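Local coordinates for protein beta-galactosidase (Bacteroides thetaiotaomicron, PDB 5MUJ) that binds an oligosaccharide of rhamnogalacturonan II chain B and is probably a glycoside hydrolase that helps break down plant pectin, at residues A50-D55 against S370-P375; E32-I37 against F303-D308; P126-M131 against R145-Y150. All blocks are in the same frame, centred on the assembly; numbering follows the deposited sequence.

Overall arrangement
The chain folds as a five-bladed beta-propeller of four-stranded antiparallel sheets, and each interaction belongs to a different blade. In chain order the segments run 32-37, 50-55, 126-131, 145-150, 303-308 and 370-375, so interactions 1 and 2 cross while interaction 3 is nested inside both. Interaction 1 lies where strand 45-51 joins the C-terminal strands and closes the ring. Interaction 2 sets helix 31-41 on the blade of strand 299-306, and interaction 3 leads out of strand 121-126, beside strand 146-153. Centres of interactions 1 and 2 are about 34 Å apart; that of interaction 3 lies about 27 and 25 Å from theirs. Together they tie both termini and one strand connection to a scaffold that holds the glycan.

Interaction 1 of 3, residues A50-D55 against S370-P375; sequences AVAPTD and SAVRFP
Val372 to Pro375, in the tail of the chain, run beside Ala52 to Asp55 where the beta-propeller ring closes: strand 45-51, from the N-terminal end, completes a blade made of C-terminal strands. The touching parts head nearly the same way, 19° apart. Ser370 prepares the tail with an ST turn, its OG accepting from Val372 N at 2.9 Å while also hydrogen-bonded to Leu49 O. Val372 then presses CG1, anti to its own N (chi1 178°), against Ala52 CB at 3.4 Å, closer than usual for two methyls. Arg373 turns away and folds back, its NH1 donating to Ser370 O and Val372 O, both of which lie near the guanidinium plane. Its carbonyl O looks across instead: one water donates to Arg373 O at 2.7 Å and to Pro53 O at 2.8 Å, joining two segments that share no direct hydrogen bond. Phe374 swings its ring in beside Pro53, whose CD meets CE1 of Phe374 at the ring edge, 3.9 Å away. Pro375 finishes the run over the opposing backbone. Its CG lies 3.6 Å from Asp55 N, and its CD rests 3.3 Å from the same Pro53 O that takes the water.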
ATOM      1  N   ALA A  50      12.095  -7.913  -6.991  1.00 12.65           N
ATOM      2  CA  ALA A  50      11.454  -7.571  -8.250  1.00 13.42           C
ATOM      3  C   ALA A  50      12.029  -6.243  -8.756  1.00 12.77           C
ATOM      4  O   ALA A  50      12.331  -6.066  -9.936  1.00 13.64           O
ATOM      5  CB  ALA A  50       9.964  -7.401  -8.025  1.00 14.21           C
ATOM      6  N   VAL A  51      12.077  -5.272  -7.847  1.00 12.22           N
ATOM      7  CA  VAL A  51      12.585  -3.960  -8.125  1.00 12.63           C
ATOM      8  C   VAL A  51      13.486  -3.520  -6.993  1.00 13.31           C
ATOM      9  O   VAL A  51      13.010  -3.391  -5.869  1.00 12.74           O
ATOM     10  CB  VAL A  51      11.449  -2.928  -8.365  1.00 15.59           C
ATOM     11  CG1 VAL A  51      12.028  -1.625  -8.908  1.00 14.02           C
ATOM     12  CG2 VAL A  51      10.424  -3.436  -9.387  1.00 16.16           C
ATOM     13  N   ALA A  52      14.742  -3.229  -7.281  1.00 12.19           N
ATOM     14  CA  ALA A  52      15.749  -2.870  -6.319  1.00 14.38           C
ATOM     15  C   ALA A  52      16.479  -1.581  -6.708  1.00 13.38           C
ATOM     16  O   ALA A  52      16.719  -1.327  -7.892  1.00 15.52           O
ATOM     17  CB  ALA A  52      16.746  -3.991  -6.165  1.00 13.98           C
ATOM     18  N   PRO A  53      16.829  -0.752  -5.702  1.00 13.28           N
ATOM     19  CA  PRO A  53      17.709   0.388  -5.946  1.00 12.87           C
ATOM     20  C   PRO A  53      19.107  -0.047  -6.366  1.00 13.15           C
ATOM     21  O   PRO A  53      19.599  -1.093  -5.887  1.00 13.62           O
ATOM     22  CB  PRO A  53      17.736   1.101  -4.586  1.00 13.21           C
ATOM     23  CG  PRO A  53      17.547   0.001  -3.622  1.00 14.84           C
ATOM     24  CD  PRO A  53      16.574  -0.933  -4.260  1.00 12.83           C
ATOM     25  N   THR A  54      19.680   0.713  -7.289  1.00 15.61           N
ATOM     26  CA  THR A  54      21.025   0.420  -7.810  1.00 16.72           C
ATOM     27  C   THR A  54      22.151   1.070  -6.975  1.00 16.90           C
ATOM     28  O   THR A  54      23.320   0.795  -7.202  1.00 21.80           O
ATOM     29  CB  THR A  54      21.177   0.746  -9.326  1.00 19.62           C
ATOM     30  OG1 THR A  54      20.778   2.092  -9.632  1.00 24.15           O
ATOM     31  CG2 THR A  54      20.342  -0.210 -10.158  1.00 22.36           C
ATOM     32  N   ASP A  55      21.802   1.861  -5.958  1.00 17.41           N
ATOM     33  CA  ASP A  55      22.787   2.393  -5.025  1.00 16.07           C
ATOM     34  C   ASP A  55      22.127   2.493  -3.662  1.00 13.58           C
ATOM     35  O   ASP A  55      20.943   2.176  -3.549  1.00 14.82           O
ATOM     36  CB  ASP A  55      23.330   3.746  -5.487  1.00 18.83           C
ATOM     37  CG  ASP A  55      22.249   4.778  -5.654  1.00 21.28           C
ATOM     38  OD1 ASP A  55      21.523   5.057  -4.655  1.00 21.27           O
ATOM     39  OD2 ASP A  55      22.109   5.303  -6.789  1.00 25.51           O
ATOM     40  N   SER A 370      15.023 -14.803  -8.263  1.00 13.95           N
ATOM     41  CA  SER A 370      15.382 -13.528  -8.840  1.00 10.75           C
ATOM     42  C   SER A 370      16.857 -13.426  -9.025  1.00 11.74           C
ATOM     43  O   SER A 370      17.605 -13.902  -8.181  1.00 14.44           O
ATOM     44  CB  SER A 370      15.009 -12.366  -7.879  1.00 13.18           C
ATOM     45  OG  SER A 370      15.424 -11.199  -8.486  1.00 16.06           O
ATOM     46  N   ALA A 371      17.293 -12.768 -10.108  1.00 12.15           N
ATOM     47  CA  ALA A 371      18.702 -12.430 -10.292  1.00 12.89           C
ATOM     48  C   ALA A 371      19.065 -11.060  -9.759  1.00 13.86           C
ATOM     49  O   ALA A 371      20.231 -10.692  -9.773  1.00 16.50           O
ATOM     50  CB  ALA A 371      19.095 -12.511 -11.774  1.00 13.72           C
ATOM     51  N   VAL A 372      18.074 -10.311  -9.254  1.00 14.21           N
ATOM     52  CA  VAL A 372      18.268  -8.950  -8.732  1.00 15.03           C
ATOM     53  C   VAL A 372      18.858  -9.032  -7.339  1.00 12.70           C
ATOM     54  O   VAL A 372      18.468  -9.887  -6.556  1.00 13.33           O
ATOM     55  CB  VAL A 372      16.924  -8.206  -8.663  1.00 14.41           C
ATOM     56  CG1 VAL A 372      17.075  -6.793  -8.074  1.00 13.42           C
ATOM     57  CG2 VAL A 372      16.280  -8.160 -10.024  1.00 14.90           C
ATOM     58  N   ARG A 373      19.823  -8.168  -7.052  1.00 13.56           N
ATOM     59  CA  ARG A 373      20.417  -8.033  -5.731  1.00 13.98           C
ATOM     60  C   ARG A 373      20.397  -6.556  -5.319  1.00 14.83           C
ATOM     61  O   ARG A 373      20.389  -5.664  -6.165  1.00 15.58           O
ATOM     62  CB  ARG A 373      21.871  -8.512  -5.760  1.00 14.46           C
ATOM     63  CG  ARG A 373      22.061  -9.960  -6.201  1.00 15.65           C
ATOM     64  CD  ARG A 373      21.637 -10.957  -5.138  1.00 17.06           C
ATOM     65  NE  ARG A 373      21.885 -12.346  -5.552  1.00 17.33           N
ATOM     66  CZ  ARG A 373      21.053 -13.134  -6.238  1.00 16.89           C
ATOM     67  NH1 ARG A 373      19.869 -12.700  -6.673  1.00 14.23           N
ATOM     68  NH2 ARG A 373      21.448 -14.396  -6.559  1.00 18.85           N
ATOM     69  N   PHE A 374      20.435  -6.335  -4.008  1.00 14.57           N
ATOM     70  CA  PHE A 374      20.737  -5.019  -3.448  1.00 13.17           C
ATOM     71  C   PHE A 374      22.220  -4.752  -3.765  1.00 13.56           C
ATOM     72  O   PHE A 374      23.017  -5.704  -3.891  1.00 14.36           O
ATOM     73  CB  PHE A 374      20.562  -4.960  -1.909  1.00 12.81           C
ATOM     74  CG  PHE A 374      19.124  -4.769  -1.428  1.00 12.16           C
ATOM     75  CD1 PHE A 374      18.330  -3.744  -1.928  1.00 11.82           C
ATOM     76  CD2 PHE A 374      18.606  -5.588  -0.437  1.00 11.69           C
ATOM     77  CE1 PHE A 374      17.025  -3.569  -1.473  1.00 10.36           C
ATOM     78  CE2 PHE A 374      17.306  -5.437  -0.002  1.00 11.53           C
ATOM     79  CZ  PHE A 374      16.530  -4.416  -0.504  1.00 12.11           C
ATOM     80  N   PRO A 375      22.607  -3.469  -3.835  1.00 13.82           N
ATOM     81  CA  PRO A 375      24.020  -3.121  -3.863  1.00 14.74           C
ATOM     82  C   PRO A 375      24.725  -3.625  -2.605  1.00 14.74           C
ATOM     83  O   PRO A 375      24.076  -4.044  -1.628  1.00 17.28           O
ATOM     84  CB  PRO A 375      24.019  -1.585  -3.884  1.00 15.34           C
ATOM     85  CG  PRO A 375      22.637  -1.179  -4.166  1.00 12.29           C
ATOM     86  CD  PRO A 375      21.761  -2.274  -3.680  1.00 13.75           C
TER
HETATM   87  O   HOH W   1      20.733  -3.232  -7.309  1.00 22.13           O

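Interaction 2 of 3, residues E32-I37 against F303-D308; sequences ERMEQI and FAASYD
Helix 31-41 lies across a propeller blade, with Met34 and Ile37 set down on Phe303 and Ala305 of strand 299-306. The short axes pass 9.8 Å apart at 129°, and the contact is carried mainly by side chains. Phe303 and Ala305 both point toward the helix. Phe303 CG sits between its backbone N and carbonyl carbon (chi1 71°), which carries the ring out to the helix, where CE2 receives two methyls. Met34, present as selenomethionine, bends twice along its chain and brings CE to 3.3 Å from Phe303 CE2. Ile37 CG2 lies 3.5 Å from Phe303 CE2, the two side chains slanted. Further along the strand, Ala305 CB takes Met34 SE at 3.7 Å and Ile37 CD1 at 4.0 Å. The ring of Phe303 also stacks with Trp315, so an alanine here would probably leave both the Met34 methyl and the Trp315 ring without their partner and open a gap under the helix. At the outer end a water accepts from Arg33 NE at 2.8 Å and hydrogen-bonds Tyr307 OH at 2.9 Å. With no direct hydrogen bond between the segments, the helix is held on this strand by apolar burial, with one water link at the edge.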
ATOM      1  N   GLU A  32     -12.993 -21.852  10.482  1.00 22.81           N
ATOM      2  CA  GLU A  32     -12.942 -22.686   9.280  1.00 23.58           C
ATOM      3  C   GLU A  32     -12.785 -21.888   7.979  1.00 21.65           C
ATOM      4  O   GLU A  32     -11.962 -22.247   7.146  1.00 24.24           O
ATOM      5  CB  GLU A  32     -14.186 -23.563   9.183  1.00 26.06           C
ATOM      6  CG  GLU A  32     -14.071 -24.684   8.152  1.00 30.93           C
ATOM      7  CD  GLU A  32     -15.292 -25.586   8.116  1.00 38.33           C
ATOM      8  OE1 GLU A  32     -16.351 -25.210   8.668  1.00 43.91           O
ATOM      9  OE2 GLU A  32     -15.183 -26.681   7.525  1.00 43.09           O
ATOM     10  N   ARG A  33     -13.573 -20.828   7.802  1.00 18.34           N
ATOM     11  CA  ARG A  33     -13.490 -19.998   6.594  1.00 18.79           C
ATOM     12  C   ARG A  33     -12.165 -19.229   6.600  1.00 17.27           C
ATOM     13  O   ARG A  33     -11.520 -19.125   5.546  1.00 17.85           O
ATOM     14  CB  ARG A  33     -14.723 -19.086   6.460  1.00 20.38           C
ATOM     15  CG  ARG A  33     -14.749 -18.075   5.308  1.00 22.57           C
ATOM     16  CD  ARG A  33     -14.784 -18.731   3.929  1.00 25.17           C
ATOM     17  NE  ARG A  33     -15.262 -17.844   2.846  1.00 26.37           N
ATOM     18  CZ  ARG A  33     -14.966 -17.959   1.538  1.00 28.83           C
ATOM     19  NH1 ARG A  33     -14.165 -18.923   1.090  1.00 31.79           N
ATOM     20  NH2 ARG A  33     -15.466 -17.090   0.655  1.00 25.64           N
HETATM   21  N   MSE A  34     -11.715 -18.756   7.771  1.00 17.69           N
HETATM   22  CA  MSE A  34     -10.394 -18.081   7.878  1.00 15.35           C
HETATM   23  C   MSE A  34      -9.253 -19.005   7.454  1.00 14.80           C
HETATM   24  O   MSE A  34      -8.321 -18.596   6.724  1.00 14.07           O
HETATM   25  CB  MSE A  34     -10.165 -17.527   9.276  1.00 16.71           C
HETATM   26  CG  MSE A  34     -11.120 -16.388   9.653  1.00 19.06           C
HETATM   27 SE   MSE A  34     -10.928 -14.824   8.486  1.00 23.76          SE
HETATM   28  CE  MSE A  34      -9.127 -14.361   9.100  1.00 15.21           C
ATOM     29  N   GLU A  35      -9.344 -20.260   7.866  1.00 14.56           N
ATOM     30  CA  GLU A  35      -8.349 -21.276   7.443  1.00 14.40           C
ATOM     31  C   GLU A  35      -8.346 -21.566   5.935  1.00 16.61           C
ATOM     32  O   GLU A  35      -7.269 -21.718   5.338  1.00 17.30           O
ATOM     33  CB  GLU A  35      -8.515 -22.534   8.302  1.00 17.78           C
ATOM     34  CG  GLU A  35      -8.093 -22.257   9.743  1.00 20.73           C
ATOM     35  CD  GLU A  35      -8.506 -23.314  10.741  1.00 24.34           C
ATOM     36  OE1 GLU A  35      -8.978 -24.372  10.328  1.00 29.45           O
ATOM     37  OE2 GLU A  35      -8.351 -23.075  11.962  1.00 28.49           O
ATOM     38  N   GLN A  36      -9.528 -21.606   5.320  1.00 17.49           N
ATOM     39  CA  GLN A  36      -9.635 -21.755   3.861  1.00 14.16           C
ATOM     40  C   GLN A  36      -9.009 -20.564   3.121  1.00 15.19           C
ATOM     41  O   GLN A  36      -8.355 -20.752   2.108  1.00 19.98           O
ATOM     42  CB  GLN A  36     -11.086 -21.906   3.426  1.00 17.38           C
ATOM     43  CG  GLN A  36     -11.745 -23.205   3.874  1.00 20.55           C
ATOM     44  CD  GLN A  36     -13.255 -23.212   3.689  1.00 25.27           C
ATOM     45  OE1 GLN A  36     -13.844 -22.247   3.196  1.00 31.28           O
ATOM     46  NE2 GLN A  36     -13.892 -24.312   4.090  1.00 30.04           N
ATOM     47  N   ILE A  37      -9.256 -19.346   3.599  1.00 15.20           N
ATOM     48  CA  ILE A  37      -8.665 -18.122   3.003  1.00 13.20           C
ATOM     49  C   ILE A  37      -7.138 -18.172   3.102  1.00 13.16           C
ATOM     50  O   ILE A  37      -6.450 -17.924   2.113  1.00 15.99           O
ATOM     51  CB  ILE A  37      -9.211 -16.825   3.657  1.00 15.40           C
ATOM     52  CG1 ILE A  37     -10.678 -16.663   3.264  1.00 16.77           C
ATOM     53  CG2 ILE A  37      -8.403 -15.606   3.198  1.00 15.76           C
ATOM     54  CD1 ILE A  37     -11.443 -15.678   4.127  1.00 17.15           C
ATOM     55  N   PHE A 303      -3.481 -11.125   7.207  1.00 10.13           N
ATOM     56  CA  PHE A 303      -4.729 -10.676   6.635  1.00 10.94           C
ATOM     57  C   PHE A 303      -5.839 -10.721   7.657  1.00 11.91           C
ATOM     58  O   PHE A 303      -5.720 -11.386   8.674  1.00 13.54           O
ATOM     59  CB  PHE A 303      -5.123 -11.525   5.432  1.00 11.87           C
ATOM     60  CG  PHE A 303      -5.551 -12.913   5.800  1.00 11.45           C
ATOM     61  CD1 PHE A 303      -4.602 -13.912   6.019  1.00 11.42           C
ATOM     62  CD2 PHE A 303      -6.892 -13.205   5.979  1.00 12.07           C
ATOM     63  CE1 PHE A 303      -5.000 -15.215   6.373  1.00 11.74           C
ATOM     64  CE2 PHE A 303      -7.287 -14.505   6.335  1.00 13.41           C
ATOM     65  CZ  PHE A 303      -6.340 -15.508   6.531  1.00 13.05           C
ATOM     66  N   ALA A 304      -6.899 -10.005   7.300  1.00 12.42           N
ATOM     67  CA  ALA A 304      -8.172 -10.055   7.966  1.00 11.16           C
ATOM     68  C   ALA A 304      -9.288 -10.273   6.963  1.00 12.10           C
ATOM     69  O   ALA A 304      -9.080 -10.130   5.752  1.00 12.69           O
ATOM     70  CB  ALA A 304      -8.385  -8.748   8.755  1.00 11.81           C
ATOM     71  N   ALA A 305     -10.491 -10.602   7.429  1.00 13.19           N
ATOM     72  CA  ALA A 305     -11.619 -10.749   6.517  1.00 14.95           C
ATOM     73  C   ALA A 305     -12.912 -10.177   7.121  1.00 13.07           C
ATOM     74  O   ALA A 305     -13.005 -10.025   8.345  1.00 13.80           O
ATOM     75  CB  ALA A 305     -11.795 -12.213   6.063  1.00 16.15           C
ATOM     76  N   SER A 306     -13.850  -9.823   6.251  1.00 12.56           N
ATOM     77  CA  SER A 306     -15.092  -9.131   6.649  1.00 13.72           C
ATOM     78  C   SER A 306     -16.185  -9.342   5.620  1.00 13.96           C
ATOM     79  O   SER A 306     -15.904  -9.471   4.428  1.00 16.32           O
ATOM     80  CB  SER A 306     -14.839  -7.629   6.810  1.00 14.63           C
ATOM     81  OG  SER A 306     -16.038  -6.994   7.118  1.00 15.48           O
ATOM     82  N   TYR A 307     -17.440  -9.400   6.067  1.00 15.97           N
ATOM     83  CA  TYR A 307     -18.588  -9.458   5.132  1.00 17.29           C
ATOM     84  C   TYR A 307     -19.151  -8.063   4.819  1.00 19.85           C
ATOM     85  O   TYR A 307     -19.824  -7.882   3.781  1.00 18.94           O
ATOM     86  CB  TYR A 307     -19.712 -10.346   5.669  1.00 18.43           C
ATOM     87  CG  TYR A 307     -19.326 -11.792   5.744  1.00 20.69           C
ATOM     88  CD1 TYR A 307     -19.249 -12.564   4.578  1.00 23.63           C
ATOM     89  CD2 TYR A 307     -19.040 -12.404   6.966  1.00 22.24           C
ATOM     90  CE1 TYR A 307     -18.886 -13.903   4.630  1.00 23.37           C
ATOM     91  CE2 TYR A 307     -18.665 -13.738   7.024  1.00 22.11           C
ATOM     92  CZ  TYR A 307     -18.594 -14.485   5.853  1.00 25.64           C
ATOM     93  OH  TYR A 307     -18.232 -15.823   5.877  1.00 31.66           O
ATOM     94  N   ASP A 308     -18.831  -7.096   5.687  1.00 19.38           N
ATOM     95  CA  ASP A 308     -19.474  -5.764   5.683  1.00 19.17           C
ATOM     96  C   ASP A 308     -18.542  -4.532   5.582  1.00 18.23           C
ATOM     97  O   ASP A 308     -19.001  -3.401   5.731  1.00 18.68           O
ATOM     98  CB  ASP A 308     -20.370  -5.643   6.923  1.00 19.06           C
ATOM     99  CG  ASP A 308     -19.595  -5.595   8.230  1.00 18.83           C
ATOM    100  OD1 ASP A 308     -18.382  -5.306   8.241  1.00 19.42           O
ATOM    101  OD2 ASP A 308     -20.226  -5.842   9.278  1.00 22.27           O
TER
HETATM  102  O   HOH W   2     -17.816 -16.898   3.264  1.00 35.12           O

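Interaction 3 of 3, residues P126-M131 against R145-Y150; sequences PALPDM and RHWMTY
Pro126 and Met148 meet at the apolar centre, lying side by side and pointing the same way from one face of their sheet. Met148, a selenomethionine here, reaches out with CG anti to its backbone N (chi1 174°), and the bend at its last torsion turns CE to 3.5 Å from Pro126 CD. The two residues form an antiparallel non-hydrogen-bonded pair between strands 121-126 and 146-153 of one propeller blade. Beyond them, Ala127 CB stands 4.0 Å from Trp147 CB, and Leu128 brings CD1 to 3.9 Å from Trp147 CD1. The indole nitrogen of Trp147 is engaged elsewhere, with Tyr142 O. The backbone supplies the one direct hydrogen bond, from Ala127 N to Trp147 O at 2.8 Å. Past this bond the two segments part and a water steps in: it donates to Ala127 O at 2.7 Å and accepts from Trp147 N at 2.9 Å. Another water hydrogen-bonds Thr149 OG1 and reaches Pro126 O only weakly; the Thr149 hydroxyl also pairs with Ser208 OG. Strand pairing thus ends in steps, from a direct bond to a bridging water, while Leu128, in a left-handed backbone conformation, turns the chain off toward strand 204-212, where its backbone bonds to Val210 and Gln140.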
ATOM      1  N   PRO A 126      -2.515   3.743  -7.399  1.00 11.35           N
ATOM      2  CA  PRO A 126      -3.658   3.740  -8.284  1.00 11.70           C
ATOM      3  C   PRO A 126      -4.979   3.331  -7.623  1.00 12.28           C
ATOM      4  O   PRO A 126      -4.989   2.571  -6.635  1.00 12.44           O
ATOM      5  CB  PRO A 126      -3.236   2.736  -9.359  1.00 12.03           C
ATOM      6  CG  PRO A 126      -1.778   2.955  -9.449  1.00 13.40           C
ATOM      7  CD  PRO A 126      -1.308   3.218  -8.051  1.00 10.97           C
ATOM      8  N   ALA A 127      -6.064   3.874  -8.176  1.00 11.44           N
ATOM      9  CA  ALA A 127      -7.397   3.713  -7.637  1.00 11.42           C
ATOM     10  C   ALA A 127      -8.308   2.938  -8.543  1.00 11.28           C
ATOM     11  O   ALA A 127      -8.012   2.705  -9.735  1.00 14.55           O
ATOM     12  CB  ALA A 127      -7.997   5.089  -7.385  1.00 12.28           C
ATOM     13  N   LEU A 128      -9.407   2.494  -7.972  1.00 10.14           N
ATOM     14  CA  LEU A 128     -10.458   1.789  -8.622  1.00 12.10           C
ATOM     15  C   LEU A 128      -9.958   0.472  -9.271  1.00 11.30           C
ATOM     16  O   LEU A 128     -10.334   0.151 -10.408  1.00 12.89           O
ATOM     17  CB  LEU A 128     -11.134   2.676  -9.668  1.00 14.26           C
ATOM     18  CG  LEU A 128     -11.471   4.120  -9.266  1.00 14.27           C
ATOM     19  CD1 LEU A 128     -12.292   4.769 -10.366  1.00 15.80           C
ATOM     20  CD2 LEU A 128     -12.190   4.216  -7.931  1.00 14.12           C
ATOM     21  N   PRO A 129      -9.160  -0.308  -8.518  1.00 12.71           N
ATOM     22  CA  PRO A 129      -8.746  -1.602  -9.071  1.00 14.01           C
ATOM     23  C   PRO A 129      -9.956  -2.551  -9.143  1.00 16.18           C
ATOM     24  O   PRO A 129     -10.835  -2.467  -8.286  1.00 15.65           O
ATOM     25  CB  PRO A 129      -7.753  -2.119  -8.026  1.00 15.02           C
ATOM     26  CG  PRO A 129      -8.285  -1.522  -6.734  1.00 13.26           C
ATOM     27  CD  PRO A 129      -8.737  -0.141  -7.107  1.00 11.80           C
ATOM     28  N   ASP A 130      -9.968  -3.459 -10.121  1.00 18.51           N
ATOM     29  CA  ASP A 130     -10.861  -4.602 -10.084  1.00 17.87           C
ATOM     30  C   ASP A 130     -10.470  -5.385  -8.816  1.00 18.73           C
ATOM     31  O   ASP A 130      -9.323  -5.808  -8.668  1.00 18.82           O
ATOM     32  CB  ASP A 130     -10.664  -5.450 -11.338  1.00 19.53           C
ATOM     33  CG  ASP A 130     -11.669  -6.581 -11.472  1.00 19.89           C
ATOM     34  OD1 ASP A 130     -12.294  -7.044 -10.504  1.00 17.80           O
ATOM     35  OD2 ASP A 130     -11.821  -7.050 -12.598  1.00 24.59           O
HETATM   36  N   MSE A 131     -11.424  -5.515  -7.896  1.00 18.67           N
HETATM   37  CA  MSE A 131     -11.192  -6.153  -6.592  1.00 19.81           C
HETATM   38  C   MSE A 131     -11.350  -7.645  -6.608  1.00 17.49           C
HETATM   39  O   MSE A 131     -11.034  -8.312  -5.625  1.00 18.70           O
HETATM   40  CB  MSE A 131     -12.208  -5.633  -5.583  1.00 21.82           C
HETATM   41  CG  MSE A 131     -11.925  -4.187  -5.274  1.00 24.36           C
HETATM   42 SE   MSE A 131     -13.383  -3.562  -4.133  1.00 32.25          SE
HETATM   43  CE  MSE A 131     -12.792  -4.374  -2.443  1.00 31.14           C
ATOM     44  N   ARG A 145     -11.490   8.715 -17.123  1.00 16.31           N
ATOM     45  CA  ARG A 145     -10.153   8.830 -16.579  1.00 16.11           C
ATOM     46  C   ARG A 145      -9.815   7.647 -15.693  1.00 15.26           C
ATOM     47  O   ARG A 145     -10.712   7.015 -15.134  1.00 17.44           O
ATOM     48  CB  ARG A 145     -10.021  10.086 -15.722  1.00 17.23           C
ATOM     49  CG  ARG A 145     -10.429  11.365 -16.423  1.00 18.82           C
ATOM     50  CD  ARG A 145     -10.104  12.599 -15.578  1.00 20.92           C
ATOM     51  NE  ARG A 145      -9.731  13.720 -16.434  1.00 27.10           N
ATOM     52  CZ  ARG A 145      -8.517  14.264 -16.569  1.00 24.10           C
ATOM     53  NH1 ARG A 145      -8.381  15.266 -17.426  1.00 25.63           N
ATOM     54  NH2 ARG A 145      -7.452  13.871 -15.860  1.00 19.11           N
ATOM     55  N   HIS A 146      -8.515   7.385 -15.558  1.00 15.66           N
ATOM     56  CA  HIS A 146      -7.983   6.546 -14.478  1.00 14.10           C
ATOM     57  C   HIS A 146      -7.570   7.449 -13.327  1.00 13.56           C
ATOM     58  O   HIS A 146      -7.224   8.625 -13.524  1.00 15.14           O
ATOM     59  CB  HIS A 146      -6.801   5.699 -14.950  1.00 13.62           C
ATOM     60  CG  HIS A 146      -7.177   4.647 -15.947  1.00 14.87           C
ATOM     61  ND1 HIS A 146      -7.629   3.410 -15.571  1.00 17.70           N
ATOM     62  CD2 HIS A 146      -7.174   4.650 -17.302  1.00 15.49           C
ATOM     63  CE1 HIS A 146      -7.874   2.681 -16.644  1.00 15.01           C
ATOM     64  NE2 HIS A 146      -7.630   3.421 -17.709  1.00 19.07           N
ATOM     65  N   TRP A 147      -7.668   6.907 -12.122  1.00 11.46           N
ATOM     66  CA  TRP A 147      -7.501   7.708 -10.887  1.00 11.65           C
ATOM     67  C   TRP A 147      -6.445   7.097  -9.979  1.00 11.63           C
ATOM     68  O   TRP A 147      -6.103   5.923 -10.103  1.00 11.51           O
ATOM     69  CB  TRP A 147      -8.835   7.813 -10.164  1.00 13.47           C
ATOM     70  CG  TRP A 147      -9.863   8.463 -10.968  1.00 13.47           C
ATOM     71  CD1 TRP A 147     -10.646   7.896 -11.941  1.00 14.44           C
ATOM     72  CD2 TRP A 147     -10.233   9.826 -10.900  1.00 15.40           C
ATOM     73  NE1 TRP A 147     -11.478   8.844 -12.487  1.00 15.88           N
ATOM     74  CE2 TRP A 147     -11.248  10.036 -11.855  1.00 16.63           C
ATOM     75  CE3 TRP A 147      -9.796  10.897 -10.130  1.00 13.52           C
ATOM     76  CZ2 TRP A 147     -11.845  11.278 -12.047  1.00 17.07           C
ATOM     77  CZ3 TRP A 147     -10.400  12.147 -10.316  1.00 14.54           C
ATOM     78  CH2 TRP A 147     -11.413  12.318 -11.265  1.00 15.15           C
HETATM   79  N   MSE A 148      -5.933   7.917  -9.078  1.00 10.85           N
HETATM   80  CA  MSE A 148      -4.873   7.558  -8.139  1.00 13.29           C
HETATM   81  C   MSE A 148      -4.980   8.451  -6.936  1.00 14.17           C
HETATM   82  O   MSE A 148      -5.314   9.627  -7.076  1.00 15.57           O
HETATM   83  CB  MSE A 148      -3.550   7.809  -8.843  1.00 13.86           C
HETATM   84  CG  MSE A 148      -2.306   7.639  -7.993  1.00 17.68           C
HETATM   85 SE   MSE A 148      -0.723   8.231  -8.979  1.00 28.85          SE
HETATM   86  CE  MSE A 148      -0.208   6.369  -9.226  1.00 28.21           C
ATOM     87  N   THR A 149      -4.732   7.911  -5.758  1.00 12.76           N
ATOM     88  CA  THR A 149      -4.519   8.734  -4.572  1.00 12.32           C
ATOM     89  C   THR A 149      -3.072   8.636  -4.182  1.00 11.79           C
ATOM     90  O   THR A 149      -2.375   7.725  -4.563  1.00 13.69           O
ATOM     91  CB  THR A 149      -5.388   8.345  -3.369  1.00 13.45           C
ATOM     92  OG1 THR A 149      -5.075   6.999  -2.977  1.00 16.26           O
ATOM     93  CG2 THR A 149      -6.875   8.517  -3.715  1.00 13.36           C
ATOM     94  N   TYR A 150      -2.619   9.574  -3.366  1.00 10.81           N
ATOM     95  CA  TYR A 150      -1.211   9.667  -3.001  1.00 11.09           C
ATOM     96  C   TYR A 150      -0.912  10.293  -1.630  1.00 10.99           C
ATOM     97  O   TYR A 150      -1.735  11.071  -1.050  1.00 13.32           O
ATOM     98  CB  TYR A 150      -0.395  10.341  -4.117  1.00 11.48           C
ATOM     99  CG  TYR A 150      -0.704  11.800  -4.403  1.00 10.48           C
ATOM    100  CD1 TYR A 150      -0.001  12.829  -3.763  1.00  9.88           C
ATOM    101  CD2 TYR A 150      -1.634  12.154  -5.362  1.00 10.53           C
ATOM    102  CE1 TYR A 150      -0.251  14.172  -4.068  1.00 11.69           C
ATOM    103  CE2 TYR A 150      -1.899  13.497  -5.674  1.00 10.09           C
ATOM    104  CZ  TYR A 150      -1.203  14.500  -5.038  1.00 11.87           C
ATOM    105  OH  TYR A 150      -1.493  15.815  -5.398  1.00 13.98           O
TER
HETATM  106  O   HOH W   3      -6.234   4.878  -4.565  1.00 13.39           O
HETATM  107  O   HOH W   4      -8.392   4.082 -12.079  1.00 15.04           O